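Local coordinates for quinone oxidoreductase (Coxiella burnetii, PDB 3TQH), which binds NADPH and probably catalyses the NADPH-dependent reduction of quinones, at residues H304-T309 against G314-K319; A131-T136 against I289-I294; V227-I232 against I253-Q258. All coordinates share one frame; numbering follows the deposited sequence.

Contact 1: H304-T309 against G314-K319; sequences HELLET and GKLVFK
The carbonyl oxygen of Leu-306, whose side chain touches Leu-316, is gripped twice by Thr-309. The hydroxyl OG1 of Thr-309 donates to Leu-306 O over 2.6 Å, approaching nearly along the C=O axis (C=O...OG1 161°), while Thr-309 N reaches the same Leu-306 O at 3.2 Å. Because Thr-309 OG1 also bonds to the backbone N of His-311, the threonine links the backbone of Leu-306 to that of His-311, in the turn leading to strand 315-319.

Between the two segments the contact is wholly apolar and rests on Leu-316, which turns both of its methyls to the helix. One branch meets Leu-306, CD2 to CD2 at 4.0 Å, with the two side chains at an oblique angle. The other, Leu-316 CD1, lies 4.0 Å from both CB and CD1 of Leu-307, and here the two side chains lie alongside one another, pointing opposite ways. For Leu-307, a CG anti to the backbone N (chi1 -168°) carries the branch end nearer the strand than its CB direction would suggest. Leu-306 lies at the exposed margin, whereas Leu-307 and Leu-316 are buried; the Leu-307 side chain comes within about 5 Å of the bound NADPH, nearest atoms. Strands 291-295 and 315-319 run parallel in one sheet with helix 300-308 between them in sequence, the arrangement of a beta-alpha-beta crossover.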
loop_
_atom_site.group_PDB
_atom_site.type_symbol
_atom_site.label_atom_id
_atom_site.label_comp_id
_atom_site.label_asym_id
_atom_site.label_seq_id
_atom_site.Cartn_x
_atom_site.Cartn_y
_atom_site.Cartn_z
ATOM N N HIS A 304 9.617 -6.527 -9.794
ATOM C CA HIS A 304 10.100 -6.684 -8.425
ATOM C C HIS A 304 11.488 -6.077 -8.200
ATOM O O HIS A 304 11.750 -5.521 -7.132
ATOM C CB HIS A 304 10.067 -8.161 -8.002
ATOM C CG HIS A 304 8.892 -8.506 -7.144
ATOM N ND1 HIS A 304 9.003 -9.259 -5.996
ATOM C CD2 HIS A 304 7.587 -8.161 -7.244
ATOM C CE1 HIS A 304 7.813 -9.378 -5.434
ATOM N NE2 HIS A 304 6.937 -8.719 -6.171
ATOM N N GLU A 305 12.359 -6.166 -9.202
ATOM C CA GLU A 305 13.669 -5.502 -9.149
ATOM C C GLU A 305 13.508 -3.984 -9.018
ATOM O O GLU A 305 14.214 -3.345 -8.247
ATOM C CB GLU A 305 14.500 -5.811 -10.404
ATOM C CG GLU A 305 14.919 -7.273 -10.578
ATOM C CD GLU A 305 15.588 -7.541 -11.924
ATOM O OE1 GLU A 305 15.851 -6.573 -12.674
ATOM O OE2 GLU A 305 15.857 -8.723 -12.236
ATOM N N LEU A 306 12.577 -3.418 -9.787
ATOM C CA LEU A 306 12.317 -1.982 -9.746
ATOM C C LEU A 306 11.739 -1.586 -8.393
ATOM O O LEU A 306 12.213 -0.645 -7.763
ATOM C CB LEU A 306 11.366 -1.566 -10.877
ATOM C CG LEU A 306 11.100 -0.064 -11.049
ATOM C CD1 LEU A 306 12.405 0.714 -11.267
ATOM C CD2 LEU A 306 10.120 0.192 -12.202
ATOM N N LEU A 307 10.729 -2.325 -7.946
ATOM C CA LEU A 307 10.090 -2.078 -6.652
ATOM C C LEU A 307 11.079 -2.126 -5.471
ATOM O O LEU A 307 11.005 -1.294 -4.562
ATOM C CB LEU A 307 8.963 -3.091 -6.428
ATOM C CG LEU A 307 7.992 -2.825 -5.272
ATOM C CD1 LEU A 307 7.127 -1.603 -5.564
ATOM C CD2 LEU A 307 7.123 -4.067 -5.005
ATOM N N GLU A 308 11.991 -3.103 -5.493
ATOM C CA GLU A 308 12.981 -3.284 -4.415
ATOM C C GLU A 308 14.046 -2.198 -4.322
ATOM O O GLU A 308 14.747 -2.123 -3.314
ATOM C CB GLU A 308 13.683 -4.649 -4.514
ATOM C CG GLU A 308 13.119 -5.669 -3.566
ATOM C CD GLU A 308 13.903 -6.944 -3.523
ATOM O OE1 GLU A 308 13.991 -7.604 -4.574
ATOM O OE2 GLU A 308 14.421 -7.296 -2.439
ATOM N N THR A 309 14.189 -1.375 -5.359
ATOM C CA THR A 309 15.110 -0.239 -5.292
ATOM C C THR A 309 14.702 0.726 -4.179
ATOM O O THR A 309 15.550 1.438 -3.631
ATOM C CB THR A 309 15.177 0.557 -6.610
ATOM O OG1 THR A 309 13.894 1.130 -6.895
ATOM C CG2 THR A 309 15.627 -0.329 -7.769
ATOM N N GLY A 314 4.942 6.721 -6.930
ATOM C CA GLY A 314 3.575 6.204 -7.035
ATOM C C GLY A 314 3.474 4.684 -7.015
ATOM O O GLY A 314 4.069 4.023 -6.161
ATOM N N LYS A 315 2.727 4.131 -7.969
ATOM C CA LYS A 315 2.378 2.712 -7.962
ATOM C C LYS A 315 2.832 1.995 -9.219
ATOM O O LYS A 315 2.795 2.561 -10.316
ATOM C CB LYS A 315 0.862 2.542 -7.833
ATOM C CG LYS A 315 0.267 2.945 -6.489
ATOM C CD LYS A 315 0.749 2.082 -5.325
ATOM C CE LYS A 315 0.327 0.619 -5.449
ATOM N NZ LYS A 315 0.683 -0.162 -4.229
ATOM N N LEU A 316 3.274 0.748 -9.038
ATOM C CA LEU A 316 3.471 -0.184 -10.139
ATOM C C LEU A 316 2.246 -1.082 -10.161
ATOM O O LEU A 316 1.692 -1.410 -9.104
ATOM C CB LEU A 316 4.731 -1.032 -9.937
ATOM C CG LEU A 316 6.062 -0.311 -9.709
ATOM C CD1 LEU A 316 7.175 -1.337 -9.519
ATOM C CD2 LEU A 316 6.384 0.639 -10.855
ATOM N N VAL A 317 1.817 -1.483 -11.354
ATOM C CA VAL A 317 0.625 -2.318 -11.476
ATOM C C VAL A 317 0.739 -3.335 -12.610
ATOM O O VAL A 317 1.330 -3.061 -13.661
ATOM C CB VAL A 317 -0.647 -1.446 -11.658
ATOM C CG1 VAL A 317 -0.597 -0.682 -12.973
ATOM C CG2 VAL A 317 -1.908 -2.302 -11.571
ATOM N N PHE A 318 0.193 -4.524 -12.366
ATOM C CA PHE A 318 0.053 -5.534 -13.401
ATOM C C PHE A 318 -1.281 -5.334 -14.108
ATOM O O PHE A 318 -2.327 -5.246 -13.461
ATOM C CB PHE A 318 0.092 -6.953 -12.815
ATOM C CG PHE A 318 1.451 -7.391 -12.349
ATOM C CD1 PHE A 318 2.523 -7.447 -13.236
ATOM C CD2 PHE A 318 1.653 -7.789 -11.026
ATOM C CE1 PHE A 318 3.778 -7.868 -12.809
ATOM C CE2 PHE A 318 2.907 -8.209 -10.595
ATOM C CZ PHE A 318 3.970 -8.250 -11.484
ATOM N N LYS A 319 -1.235 -5.254 -15.431
ATOM C CA LYS A 319 -2.432 -5.345 -16.246
ATOM C C LYS A 319 -2.579 -6.810 -16.634
ATOM O O LYS A 319 -1.789 -7.330 -17.419
ATOM C CB LYS A 319 -2.313 -4.465 -17.488
ATOM C CG LYS A 319 -3.402 -4.684 -18.528
ATOM C CD LYS A 319 -3.197 -3.796 -19.756
ATOM C CE LYS A 319 -4.344 -2.821 -19.950
ATOM N NZ LYS A 319 -5.640 -3.535 -20.170
#

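Contact 2: A131-T136 against I289-I294; sequences AASLPT and IEISRI
Leu-134 and Ile-289 meet methyl to methyl at the tight end of this buried contact. Leu-134 CD1 and Ile-289 CD1 are 3.4 Å apart, close for two methyl groups, and Leu-134 CB follows at 3.7 Å from that same Ile-289 CD1. The two side chains run roughly perpendicular. For Leu-134, CG stands anti to the backbone N (chi1 -168°), which swings its branched end toward Ile-289, although the CB itself leaves the backbone to one side. Ile-289 serves a second neighbour with its other branch: CG2 packs on Ser-133 CB at 3.8 Å.

Toward Ile-291, which is partly exposed, the fit is looser. There the partner is a hydroxyl and not a methyl, with Ser-133 OG 3.8 Å from Ile-291 CG1 and 3.9 Å from Ile-291 CD1, so the isoleucine lies against the oxygen through van der Waals contact alone. That hydroxyl already has a polar partner in its own helix, the carbonyl oxygen of Leu-129, and Val-317 of the neighbouring strand packs against both Ser-133 and Ile-291. Leu-134 in turn rests on Met-96 of strand 94-98. No hydrogen bond passes between the two segments: residues 133-134 and the chain entering strand 291-295 are held by apolar burial and van der Waals fit, with the one polar side-chain atom at the interface satisfied by the backbone of Leu-129.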
loop_
_atom_site.group_PDB
_atom_site.type_symbol
_atom_site.label_atom_id
_atom_site.label_comp_id
_atom_site.label_asym_id
_atom_site.label_seq_id
_atom_site.Cartn_x
_atom_site.Cartn_y
_atom_site.Cartn_z
ATOM N N ALA A 131 -8.332 1.063 -9.905
ATOM C CA ALA A 131 -9.001 0.350 -8.818
ATOM C C ALA A 131 -8.075 -0.627 -8.085
ATOM O O ALA A 131 -8.194 -0.792 -6.877
ATOM C CB ALA A 131 -10.237 -0.376 -9.334
ATOM N N ALA A 132 -7.168 -1.276 -8.815
ATOM C CA ALA A 132 -6.252 -2.256 -8.221
ATOM C C ALA A 132 -5.079 -1.579 -7.522
ATOM O O ALA A 132 -4.442 -2.173 -6.668
ATOM C CB ALA A 132 -5.737 -3.223 -9.284
ATOM N N SER A 133 -4.794 -0.337 -7.893
ATOM C CA SER A 133 -3.671 0.408 -7.324
ATOM C C SER A 133 -4.013 1.100 -6.007
ATOM O O SER A 133 -3.121 1.541 -5.285
ATOM C CB SER A 133 -3.169 1.437 -8.337
ATOM O OG SER A 133 -2.616 0.793 -9.478
ATOM N N LEU A 134 -5.299 1.171 -5.691
ATOM C CA LEU A 134 -5.787 1.991 -4.586
ATOM C C LEU A 134 -5.854 1.326 -3.196
ATOM O O LEU A 134 -5.465 1.955 -2.217
ATOM C CB LEU A 134 -7.166 2.559 -4.952
ATOM C CG LEU A 134 -7.751 3.659 -4.066
ATOM C CD1 LEU A 134 -6.851 4.889 -4.014
ATOM C CD2 LEU A 134 -9.138 4.025 -4.558
ATOM N N PRO A 135 -6.362 0.079 -3.091
ATOM C CA PRO A 135 -6.729 -0.451 -1.769
ATOM C C PRO A 135 -5.657 -0.401 -0.669
ATOM O O PRO A 135 -5.881 0.243 0.354
ATOM C CB PRO A 135 -7.130 -1.897 -2.079
ATOM C CG PRO A 135 -7.646 -1.833 -3.451
ATOM C CD PRO A 135 -6.745 -0.866 -4.154
ATOM N N THR A 136 -4.511 -1.049 -0.865
ATOM C CA THR A 136 -3.489 -1.074 0.184
ATOM C C THR A 136 -2.923 0.324 0.449
ATOM O O THR A 136 -2.966 0.804 1.581
ATOM C CB THR A 136 -2.339 -2.070 -0.120
ATOM O OG1 THR A 136 -2.823 -3.413 0.007
ATOM C CG2 THR A 136 -1.180 -1.867 0.862
ATOM N N ILE A 289 -4.160 8.916 -8.305
ATOM C CA ILE A 289 -3.341 7.722 -8.153
ATOM C C ILE A 289 -2.316 7.733 -9.277
ATOM O O ILE A 289 -2.664 7.575 -10.451
ATOM C CB ILE A 289 -4.151 6.413 -8.240
ATOM C CG1 ILE A 289 -5.395 6.481 -7.361
ATOM C CG2 ILE A 289 -3.277 5.234 -7.821
ATOM C CD1 ILE A 289 -6.155 5.186 -7.297
ATOM N N GLU A 290 -1.061 7.947 -8.909
ATOM C CA GLU A 290 0.045 7.956 -9.846
ATOM C C GLU A 290 0.466 6.526 -10.133
ATOM O O GLU A 290 1.011 5.848 -9.271
ATOM C CB GLU A 290 1.222 8.742 -9.256
ATOM C CG GLU A 290 2.500 8.718 -10.087
ATOM C CD GLU A 290 2.339 9.356 -11.452
ATOM O OE1 GLU A 290 1.466 10.237 -11.607
ATOM O OE2 GLU A 290 3.101 8.978 -12.369
ATOM N N ILE A 291 0.190 6.070 -11.348
ATOM C CA ILE A 291 0.681 4.792 -11.828
ATOM C C ILE A 291 1.891 5.074 -12.725
ATOM O O ILE A 291 1.745 5.544 -13.853
ATOM C CB ILE A 291 -0.416 4.043 -12.597
ATOM C CG1 ILE A 291 -1.617 3.787 -11.678
ATOM C CG2 ILE A 291 0.123 2.726 -13.150
ATOM C CD1 ILE A 291 -2.879 3.377 -12.413
ATOM N N SER A 292 3.088 4.811 -12.211
ATOM C CA SER A 292 4.311 5.156 -12.940
ATOM C C SER A 292 4.686 4.114 -14.006
ATOM O O SER A 292 5.265 4.462 -15.036
ATOM C CB SER A 292 5.479 5.406 -11.977
ATOM O OG SER A 292 5.747 4.275 -11.172
ATOM N N ARG A 293 4.363 2.848 -13.774
ATOM C CA ARG A 293 4.552 1.845 -14.815
ATOM C C ARG A 293 3.546 0.693 -14.751
ATOM O O ARG A 293 3.150 0.253 -13.680
ATOM C CB ARG A 293 5.988 1.310 -14.812
ATOM C CG ARG A 293 6.192 0.280 -15.902
ATOM C CD ARG A 293 7.613 0.066 -16.351
ATOM N NE ARG A 293 7.626 -1.129 -17.199
ATOM C CZ ARG A 293 7.234 -1.170 -18.472
ATOM N NH1 ARG A 293 6.850 -0.065 -19.115
ATOM N NH2 ARG A 293 7.267 -2.329 -19.124
ATOM N N ILE A 294 3.154 0.223 -15.930
ATOM C CA ILE A 294 2.211 -0.871 -16.102
ATOM C C ILE A 294 2.962 -2.073 -16.653
ATOM O O ILE A 294 3.607 -1.970 -17.700
ATOM C CB ILE A 294 1.105 -0.494 -17.120
ATOM C CG1 ILE A 294 0.401 0.805 -16.704
ATOM C CG2 ILE A 294 0.103 -1.641 -17.266
ATOM C CD1 ILE A 294 -0.561 1.352 -17.744
#

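Contact 3: V227-I232 against I253-Q258; sequences VGIQSI and IEVAKQ
Val-255 fits between Ile-229 and Ile-232, its CB lying 3.9 Å from the CD1 atoms of both isoleucines. Its two branches divide the work. Val-255 CG2 packs on Ile-229 CD1 at 3.8 Å, with the isoleucine end lying nearly square across the valine; Val-255 CG1 lies 3.7 Å from Ile-232 CD1 and also touches CG2 of Ile-229. The end of Ile-229 is folded at its second torsion (chi2 -49°), and this bend brings CD1 over the valine. Ile-232 is more extended and reaches deeper: its CD1 comes to 3.5 Å from the backbone N of Ala-256 and 4.0 Å from Ala-256 CB, a small side chain that lets the two backbones approach, with the CA atoms of Ile-232 and Ala-256 6.2 Å apart. The Ile-232 and Ala-256 side is buried, whereas Ile-229 and Val-255 are partly exposed.

Further out, Ser-231 braces the backbone turn beside the isoleucines. Its OG donates to Val-227 O at 2.7 Å, tilted 33° from the carbonyl plane, while Ser-231 N reaches that oxygen from the opposite face; the bond from OG to His-159 NE2 links this turn to the loop after strand 155-158. On the other helix, Ala-256 and Ile-253 rest on Ala-263 of strand 262-264. Helices 225-231 and 249-258 link strand 216-221 to 239-243 and 239-243 to 262-264, neighbours in a parallel six-stranded sheet of order 3-2-1-4-5-6. Their packing is that of consecutive beta-alpha-beta crossover helices in a Rossmann fold, here the nucleotide-binding domain.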
loop_
_atom_site.group_PDB
_atom_site.type_symbol
_atom_site.label_atom_id
_atom_site.label_comp_id
_atom_site.label_asym_id
_atom_site.label_seq_id
_atom_site.Cartn_x
_atom_site.Cartn_y
_atom_site.Cartn_z
ATOM N N VAL A 227 15.414 6.300 10.404
ATOM C CA VAL A 227 14.687 7.497 9.966
ATOM C C VAL A 227 13.509 7.755 10.892
ATOM O O VAL A 227 13.282 8.895 11.310
ATOM C CB VAL A 227 14.184 7.379 8.513
ATOM C CG1 VAL A 227 13.042 8.362 8.247
ATOM C CG2 VAL A 227 15.331 7.604 7.537
ATOM N N GLY A 228 12.772 6.691 11.214
ATOM C CA GLY A 228 11.690 6.753 12.191
ATOM C C GLY A 228 12.170 7.183 13.562
ATOM O O GLY A 228 11.555 8.043 14.193
ATOM N N ILE A 229 13.271 6.590 14.025
ATOM C CA ILE A 229 13.871 6.962 15.311
ATOM C C ILE A 229 14.249 8.442 15.332
ATOM O O ILE A 229 13.952 9.149 16.293
ATOM C CB ILE A 229 15.154 6.146 15.624
ATOM C CG1 ILE A 229 14.851 4.650 15.752
ATOM C CG2 ILE A 229 15.818 6.656 16.903
ATOM C CD1 ILE A 229 13.683 4.332 16.653
ATOM N N GLN A 230 14.913 8.893 14.273
ATOM C CA GLN A 230 15.333 10.287 14.153
ATOM C C GLN A 230 14.136 11.236 14.191
ATOM O O GLN A 230 14.236 12.322 14.745
ATOM C CB GLN A 230 16.123 10.502 12.850
ATOM C CG GLN A 230 17.626 10.269 12.958
ATOM C CD GLN A 230 18.419 11.568 12.837
ATOM O OE1 GLN A 230 18.556 12.124 11.741
ATOM N NE2 GLN A 230 18.942 12.059 13.962
ATOM N N SER A 231 13.012 10.817 13.608
ATOM C CA SER A 231 11.825 11.669 13.475
ATOM C C SER A 231 11.217 12.067 14.817
ATOM O O SER A 231 10.562 13.092 14.917
ATOM C CB SER A 231 10.758 10.971 12.626
ATOM O OG SER A 231 11.262 10.648 11.337
ATOM N N ILE A 232 11.442 11.247 15.838
ATOM C CA ILE A 232 10.960 11.524 17.187
ATOM C C ILE A 232 11.442 12.895 17.707
ATOM O O ILE A 232 10.698 13.589 18.401
ATOM C CB ILE A 232 11.395 10.401 18.162
ATOM C CG1 ILE A 232 10.771 9.058 17.747
ATOM C CG2 ILE A 232 10.996 10.738 19.591
ATOM C CD1 ILE A 232 11.435 7.861 18.368
ATOM N N ILE A 253 8.513 2.739 18.664
ATOM C CA ILE A 253 7.593 3.065 19.751
ATOM C C ILE A 253 8.329 3.120 21.092
ATOM O O ILE A 253 8.060 4.000 21.916
ATOM C CB ILE A 253 6.442 2.033 19.839
ATOM C CG1 ILE A 253 5.518 2.145 18.623
ATOM C CG2 ILE A 253 5.634 2.222 21.114
ATOM C CD1 ILE A 253 4.675 0.911 18.409
ATOM N N GLU A 254 9.254 2.185 21.305
ATOM C CA GLU A 254 10.044 2.159 22.535
ATOM C C GLU A 254 10.911 3.412 22.683
ATOM O O GLU A 254 10.917 4.038 23.745
ATOM C CB GLU A 254 10.894 0.880 22.614
ATOM C CG GLU A 254 11.846 0.786 23.808
ATOM C CD GLU A 254 11.155 0.906 25.171
ATOM O OE1 GLU A 254 9.910 0.794 25.237
ATOM O OE2 GLU A 254 11.868 1.102 26.187
ATOM N N VAL A 255 11.620 3.799 21.628
ATOM C CA VAL A 255 12.456 5.005 21.701
ATOM C C VAL A 255 11.588 6.245 21.908
ATOM O O VAL A 255 11.966 7.144 22.648
ATOM C CB VAL A 255 13.368 5.187 20.461
ATOM C CG1 VAL A 255 14.108 6.528 20.522
ATOM C CG2 VAL A 255 14.372 4.045 20.374
ATOM N N ALA A 256 10.422 6.281 21.274
ATOM C CA ALA A 256 9.470 7.369 21.493
ATOM C C ALA A 256 9.065 7.445 22.968
ATOM O O ALA A 256 9.109 8.520 23.578
ATOM C CB ALA A 256 8.246 7.195 20.609
ATOM N N LYS A 257 8.693 6.301 23.539
ATOM C CA LYS A 257 8.331 6.222 24.957
ATOM C C LYS A 257 9.445 6.783 25.838
ATOM O O LYS A 257 9.174 7.493 26.802
ATOM C CB LYS A 257 8.017 4.769 25.359
ATOM C CG LYS A 257 7.699 4.547 26.850
ATOM C CD LYS A 257 8.114 3.146 27.301
ATOM C CE LYS A 257 7.811 2.908 28.768
ATOM N NZ LYS A 257 7.918 1.457 29.152
ATOM N N GLN A 258 10.692 6.461 25.503
ATOM C CA GLN A 258 11.847 6.939 26.274
ATOM C C GLN A 258 12.041 8.447 26.123
ATOM O O GLN A 258 12.498 9.110 27.049
ATOM C CB GLN A 258 13.119 6.183 25.873
ATOM C CG GLN A 258 13.132 4.723 26.329
ATOM C CD GLN A 258 14.275 3.916 25.719
ATOM O OE1 GLN A 258 14.604 4.058 24.539
ATOM N NE2 GLN A 258 14.880 3.054 26.528
#

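How the contacts relate
From the N terminus, contact 2 opens first and closes a loop of 152 residues, bringing residues 131-136, around the junction of helices 128-133 and 135-147, against residues 289-294, which lead into strand 291-295. Within that span, which includes the whole parallel Rossmann sheet, contact 3 closes a shorter loop of 20 residues between two successive helices. Contact 1 follows in series, its loop of four residues joining helix 300-308 to strand 315-319. Contacts 1 and 2 adjoin, with centres 10 Å apart: strands 291-295 and 315-319 pair in parallel, and Lys-315 N lies 2.8 Å from Glu-290 O, a probable hydrogen bond. Contact 3 stands apart, its centre 29 Å and 31 Å from the centres of contacts 1 and 2.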